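PDB 6NJW: Xcc_ctr_pt from Xanthomonas campestris pv. campestris, which is the C-terminal Toprim region of a Class 2 OLD family protein, binds magnesium and probably cleaves nucleic acid by a two-metal mechanism. Local coordinates for residues G72-D84 with I119-T133. Residues are numbered along the deposited sequence; the frame is centred on the assembly and turned at random.
Sequences GLNIPHVILTDRD and IKLAEQYGYFVNENT
Tyr127 lies along the flank of strand 77-82 and is easiest to follow outward from CB. Tyr127 CB sits 4.0 Å from Ile79 CB. Next, Ile79 CD1 lies over one face of the Tyr127 ring, nearest CD1 and CE1 and close to CG as well, a CH-pi contact with the methyl 3.6 Å from the ring centroid; Tyr125 CB lies over the opposite face, toward the rim. At the tip, Tyr127 OH hydrogen-bonds to His77 NE2 at 2.8 Å, near the imidazole plane. The imidazole is pinned at both nitrogens, because ND1 donates in plane to Ile75 O at 177°; chi1 of 61°, with CG between the backbone N and carbonyl carbon, turns the ring to bridge the two.

The backbones carrying these side chains, strands 77-82 and 127-130, run parallel in the Toprim sheet, the latter at its edge within the chain. Bonds alternate from Ile79 N to Gly126 O through to Arg83 N to Asn130 O. Gly126, at positive phi, closes helix 115-123 in a Schellman motif and lets the chain turn straight into the strand.

Beyond the strand ends, the extended Arg83 chain reaches the Glu131 carboxylate in a salt bridge, Arg83 NH1 to Glu131 OE1 at 2.7 Å, though its hydrogen bonds to both carboxylate oxygens are weak. Ile119 CD1 packs over one guanidinium face, while NH2 pairs with Asp116. Asp82, a magnesium ligand together with Tyr209, has its OD2 3.6 Å from Thr133 CG2.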
loop_
_atom_site.group_PDB
_atom_site.type_symbol
_atom_site.label_atom_id
_atom_site.label_comp_id
_atom_site.label_asym_id
_atom_site.label_seq_id
_atom_site.Cartn_x
_atom_site.Cartn_y
_atom_site.Cartn_z
ATOM N N GLY A 72 -1.992 -16.925 16.502
ATOM C CA GLY A 72 -1.503 -15.783 17.241
ATOM C C GLY A 72 -2.677 -15.067 17.865
ATOM O O GLY A 72 -3.455 -15.685 18.592
ATOM N N LEU A 73 -2.849 -13.782 17.555
ATOM C CA LEU A 73 -3.941 -13.000 18.121
ATOM C C LEU A 73 -5.259 -13.123 17.360
ATOM O O LEU A 73 -6.298 -12.720 17.895
ATOM C CB LEU A 73 -3.540 -11.524 18.181
ATOM C CG LEU A 73 -2.356 -11.197 19.069
ATOM C CD1 LEU A 73 -1.983 -9.705 18.973
ATOM C CD2 LEU A 73 -2.683 -11.596 20.502
ATOM N N ASN A 74 -5.252 -13.644 16.128
ATOM C CA ASN A 74 -6.478 -13.861 15.357
ATOM C C ASN A 74 -7.227 -12.542 15.121
ATOM O O ASN A 74 -8.409 -12.391 15.443
ATOM C CB ASN A 74 -7.374 -14.900 16.044
ATOM C CG ASN A 74 -8.388 -15.495 15.099
ATOM O OD1 ASN A 74 -8.031 -15.961 14.018
ATOM N ND2 ASN A 74 -9.663 -15.468 15.489
ATOM N N ILE A 75 -6.508 -11.592 14.541
ATOM C CA ILE A 75 -6.997 -10.243 14.263
ATOM C C ILE A 75 -7.166 -10.112 12.752
ATOM O O ILE A 75 -6.244 -10.467 12.004
ATOM C CB ILE A 75 -6.018 -9.174 14.801
ATOM C CG1 ILE A 75 -6.007 -9.154 16.333
ATOM C CG2 ILE A 75 -6.337 -7.778 14.297
ATOM C CD1 ILE A 75 -4.982 -8.196 16.890
ATOM N N PRO A 76 -8.304 -9.616 12.263
ATOM C CA PRO A 76 -8.442 -9.385 10.816
ATOM C C PRO A 76 -7.352 -8.453 10.296
ATOM O O PRO A 76 -7.042 -7.426 10.902
ATOM C CB PRO A 76 -9.832 -8.748 10.686
ATOM C CG PRO A 76 -10.543 -9.047 11.970
ATOM C CD PRO A 76 -9.497 -9.195 13.025
ATOM N N HIS A 77 -6.760 -8.813 9.155
ATOM C CA HIS A 77 -5.701 -7.994 8.602
ATOM C C HIS A 77 -5.666 -8.173 7.092
ATOM O O HIS A 77 -6.217 -9.126 6.546
ATOM C CB HIS A 77 -4.339 -8.355 9.206
ATOM C CG HIS A 77 -3.953 -9.773 8.945
ATOM N ND1 HIS A 77 -4.455 -10.820 9.686
ATOM C CD2 HIS A 77 -3.172 -10.326 7.986
ATOM C CE1 HIS A 77 -3.983 -11.960 9.204
ATOM N NE2 HIS A 77 -3.204 -11.688 8.173
ATOM N N VAL A 78 -5.009 -7.229 6.422
ATOM C CA VAL A 78 -4.818 -7.277 4.981
ATOM C C VAL A 78 -3.348 -6.982 4.695
ATOM O O VAL A 78 -2.620 -6.501 5.552
ATOM C CB VAL A 78 -5.737 -6.277 4.247
ATOM C CG1 VAL A 78 -7.197 -6.686 4.423
ATOM C CG2 VAL A 78 -5.510 -4.848 4.771
ATOM N N ILE A 79 -2.916 -7.264 3.468
ATOM C CA ILE A 79 -1.550 -6.971 3.038
ATOM C C ILE A 79 -1.590 -6.198 1.728
ATOM O O ILE A 79 -2.375 -6.524 0.836
ATOM C CB ILE A 79 -0.722 -8.268 2.860
ATOM C CG1 ILE A 79 -0.303 -8.830 4.219
ATOM C CG2 ILE A 79 0.506 -8.026 1.972
ATOM C CD1 ILE A 79 0.238 -10.273 4.139
ATOM N N LEU A 80 -0.723 -5.198 1.607
ATOM C CA LEU A 80 -0.476 -4.470 0.368
ATOM C C LEU A 80 0.999 -4.629 0.041
ATOM O O LEU A 80 1.856 -4.223 0.834
ATOM C CB LEU A 80 -0.822 -2.981 0.520
ATOM C CG LEU A 80 -2.309 -2.731 0.769
ATOM C CD1 LEU A 80 -2.585 -1.327 1.289
ATOM C CD2 LEU A 80 -2.992 -2.944 -0.558
ATOM N N THR A 81 1.299 -5.204 -1.119
ATOM C CA THR A 81 2.699 -5.431 -1.461
ATOM C C THR A 81 2.869 -5.315 -2.970
ATOM O O THR A 81 1.892 -5.344 -3.725
ATOM C CB THR A 81 3.181 -6.795 -0.941
ATOM O OG1 THR A 81 4.618 -6.865 -0.998
ATOM C CG2 THR A 81 2.566 -7.923 -1.737
ATOM N N ASP A 82 4.126 -5.160 -3.399
ATOM C CA ASP A 82 4.469 -4.896 -4.796
ATOM C C ASP A 82 4.913 -6.170 -5.504
ATOM O O ASP A 82 5.644 -6.986 -4.933
ATOM C CB ASP A 82 5.583 -3.852 -4.888
ATOM C CG ASP A 82 5.113 -2.469 -4.482
ATOM O OD1 ASP A 82 3.888 -2.278 -4.364
ATOM O OD2 ASP A 82 5.958 -1.577 -4.277
ATOM N N ARG A 83 4.496 -6.321 -6.766
ATOM C CA ARG A 83 4.803 -7.555 -7.487
ATOM C C ARG A 83 6.303 -7.751 -7.655
ATOM O O ARG A 83 6.807 -8.872 -7.496
ATOM C CB ARG A 83 4.126 -7.576 -8.858
ATOM C CG ARG A 83 4.180 -8.966 -9.499
ATOM C CD ARG A 83 3.612 -8.969 -10.905
ATOM N NE ARG A 83 3.417 -10.316 -11.433
ATOM C CZ ARG A 83 2.232 -10.911 -11.532
ATOM N NH1 ARG A 83 1.138 -10.272 -11.136
ATOM N NH2 ARG A 83 2.137 -12.141 -12.022
ATOM N N ASP A 84 7.025 -6.682 -7.991
ATOM C CA ASP A 84 8.483 -6.711 -8.186
ATOM C C ASP A 84 8.894 -7.612 -9.354
ATOM O O ASP A 84 8.599 -7.309 -10.519
ATOM C CB ASP A 84 9.189 -7.150 -6.894
ATOM C CG ASP A 84 9.180 -6.063 -5.837
ATOM O OD1 ASP A 84 9.137 -4.881 -6.234
ATOM O OD2 ASP A 84 9.198 -6.380 -4.622
ATOM N N ILE A 119 -1.038 -15.627 -6.351
ATOM C CA ILE A 119 -1.588 -14.285 -6.191
ATOM C C ILE A 119 -3.112 -14.322 -6.092
ATOM O O ILE A 119 -3.703 -13.657 -5.234
ATOM C CB ILE A 119 -1.103 -13.380 -7.339
ATOM C CG1 ILE A 119 0.382 -13.056 -7.147
ATOM C CG2 ILE A 119 -1.909 -12.096 -7.390
ATOM C CD1 ILE A 119 1.047 -12.411 -8.355
ATOM N N LYS A 120 -3.783 -15.081 -6.963
ATOM C CA LYS A 120 -5.250 -15.083 -6.890
ATOM C C LYS A 120 -5.767 -15.852 -5.672
ATOM O O LYS A 120 -6.842 -15.531 -5.147
ATOM C CB LYS A 120 -5.855 -15.637 -8.179
ATOM C CG LYS A 120 -5.630 -17.105 -8.417
ATOM C CD LYS A 120 -6.108 -17.467 -9.833
ATOM C CE LYS A 120 -6.115 -18.980 -10.077
ATOM N NZ LYS A 120 -6.425 -19.300 -11.503
ATOM N N LEU A 121 -5.017 -16.849 -5.190
ATOM C CA LEU A 121 -5.360 -17.461 -3.908
ATOM C C LEU A 121 -5.243 -16.452 -2.774
ATOM O O LEU A 121 -6.111 -16.387 -1.891
ATOM C CB LEU A 121 -4.447 -18.661 -3.634
ATOM C CG LEU A 121 -4.552 -19.350 -2.272
ATOM C CD1 LEU A 121 -5.979 -19.822 -1.983
ATOM C CD2 LEU A 121 -3.557 -20.522 -2.193
ATOM N N ALA A 122 -4.180 -15.647 -2.792
ATOM C CA ALA A 122 -3.898 -14.783 -1.655
ATOM C C ALA A 122 -4.944 -13.690 -1.506
ATOM O O ALA A 122 -5.192 -13.228 -0.386
ATOM C CB ALA A 122 -2.503 -14.186 -1.790
ATOM N N GLU A 123 -5.592 -13.285 -2.604
ATOM C CA GLU A 123 -6.657 -12.285 -2.499
ATOM C C GLU A 123 -7.788 -12.751 -1.604
ATOM O O GLU A 123 -8.475 -11.921 -0.997
ATOM C CB GLU A 123 -7.209 -11.922 -3.888
ATOM C CG GLU A 123 -6.195 -11.145 -4.712
ATOM C CD GLU A 123 -6.791 -10.448 -5.936
ATOM O OE1 GLU A 123 -7.986 -10.627 -6.225
ATOM O OE2 GLU A 123 -6.051 -9.711 -6.613
ATOM N N GLN A 124 -8.018 -14.065 -1.523
ATOM C CA GLN A 124 -9.076 -14.575 -0.656
ATOM C C GLN A 124 -8.830 -14.220 0.805
ATOM O O GLN A 124 -9.783 -14.048 1.581
ATOM C CB GLN A 124 -9.187 -16.090 -0.814
ATOM C CG GLN A 124 -9.745 -16.550 -2.142
ATOM C CD GLN A 124 -10.051 -18.028 -2.106
ATOM O OE1 GLN A 124 -11.041 -18.454 -1.509
ATOM N NE2 GLN A 124 -9.177 -18.818 -2.694
ATOM N N TYR A 125 -7.570 -14.075 1.196
ATOM C CA TYR A 125 -7.226 -13.761 2.573
ATOM C C TYR A 125 -6.956 -12.281 2.769
ATOM O O TYR A 125 -6.432 -11.890 3.817
ATOM C CB TYR A 125 -6.014 -14.600 3.010
ATOM C CG TYR A 125 -6.349 -16.072 2.987
ATOM C CD1 TYR A 125 -7.106 -16.648 3.996
ATOM C CD2 TYR A 125 -5.960 -16.879 1.919
ATOM C CE1 TYR A 125 -7.433 -17.994 3.964
ATOM C CE2 TYR A 125 -6.287 -18.220 1.877
ATOM C CZ TYR A 125 -7.019 -18.773 2.903
ATOM O OH TYR A 125 -7.346 -20.114 2.845
ATOM N N GLY A 126 -7.297 -11.451 1.782
ATOM C CA GLY A 126 -7.050 -10.022 1.901
ATOM C C GLY A 126 -5.639 -9.573 1.616
ATOM O O GLY A 126 -5.235 -8.502 2.076
ATOM N N TYR A 127 -4.873 -10.337 0.847
ATOM C CA TYR A 127 -3.497 -9.986 0.518
ATOM C C TYR A 127 -3.452 -9.587 -0.951
ATOM O O TYR A 127 -3.761 -10.408 -1.817
ATOM C CB TYR A 127 -2.555 -11.164 0.785
ATOM C CG TYR A 127 -2.607 -11.751 2.204
ATOM C CD1 TYR A 127 -3.074 -11.002 3.284
ATOM C CD2 TYR A 127 -2.190 -13.069 2.447
ATOM C CE1 TYR A 127 -3.110 -11.545 4.580
ATOM C CE2 TYR A 127 -2.234 -13.625 3.726
ATOM C CZ TYR A 127 -2.681 -12.862 4.789
ATOM O OH TYR A 127 -2.705 -13.416 6.056
ATOM N N PHE A 128 -3.060 -8.340 -1.233
ATOM C CA PHE A 128 -3.259 -7.775 -2.564
ATOM C C PHE A 128 -1.943 -7.251 -3.106
ATOM O O PHE A 128 -1.146 -6.659 -2.365
ATOM C CB PHE A 128 -4.319 -6.643 -2.548
ATOM C CG PHE A 128 -5.702 -7.133 -2.238
ATOM C CD1 PHE A 128 -6.477 -7.731 -3.219
ATOM C CD2 PHE A 128 -6.209 -7.034 -0.957
ATOM C CE1 PHE A 128 -7.753 -8.217 -2.926
ATOM C CE2 PHE A 128 -7.472 -7.515 -0.648
ATOM C CZ PHE A 128 -8.249 -8.110 -1.626
ATOM N N VAL A 129 -1.710 -7.472 -4.398
ATOM C CA VAL A 129 -0.445 -7.096 -5.017
ATOM C C VAL A 129 -0.697 -6.016 -6.065
ATOM O O VAL A 129 -1.693 -6.048 -6.796
ATOM C CB VAL A 129 0.300 -8.308 -5.629
ATOM C CG1 VAL A 129 0.385 -9.454 -4.630
ATOM C CG2 VAL A 129 -0.369 -8.787 -6.878
ATOM N N ASN A 130 0.194 -5.037 -6.104
ATOM C CA ASN A 130 0.196 -4.017 -7.135
ATOM C C ASN A 130 1.208 -4.399 -8.209
ATOM O O ASN A 130 2.346 -4.780 -7.898
ATOM C CB ASN A 130 0.556 -2.662 -6.532
ATOM C CG ASN A 130 0.609 -1.557 -7.559
ATOM O OD1 ASN A 130 -0.165 -1.539 -8.510
ATOM N ND2 ASN A 130 1.537 -0.620 -7.368
ATOM N N GLU A 131 0.807 -4.260 -9.468
ATOM C CA GLU A 131 1.697 -4.602 -10.570
ATOM C C GLU A 131 2.713 -3.505 -10.862
ATOM O O GLU A 131 3.668 -3.748 -11.604
ATOM C CB GLU A 131 0.888 -4.930 -11.829
ATOM C CG GLU A 131 -0.256 -5.911 -11.585
ATOM C CD GLU A 131 0.230 -7.344 -11.391
ATOM O OE1 GLU A 131 1.126 -7.766 -12.153
ATOM O OE2 GLU A 131 -0.269 -8.044 -10.469
ATOM N N ASN A 132 2.547 -2.318 -10.292
ATOM C CA ASN A 132 3.517 -1.237 -10.374
ATOM C C ASN A 132 4.135 -1.035 -8.992
ATOM O O ASN A 132 3.955 -1.853 -8.082
ATOM C CB ASN A 132 2.832 0.035 -10.898
ATOM C CG ASN A 132 3.815 1.017 -11.543
ATOM O OD1 ASN A 132 5.032 0.915 -11.350
ATOM N ND2 ASN A 132 3.287 1.974 -12.308
ATOM N N THR A 133 4.870 0.058 -8.835
ATOM C CA THR A 133 5.198 0.594 -7.524
ATOM C C THR A 133 4.403 1.880 -7.329
ATOM O O THR A 133 3.974 2.513 -8.293
ATOM C CB THR A 133 6.704 0.854 -7.380
ATOM O OG1 THR A 133 7.165 1.606 -8.507
ATOM C CG2 THR A 133 7.468 -0.469 -7.304
#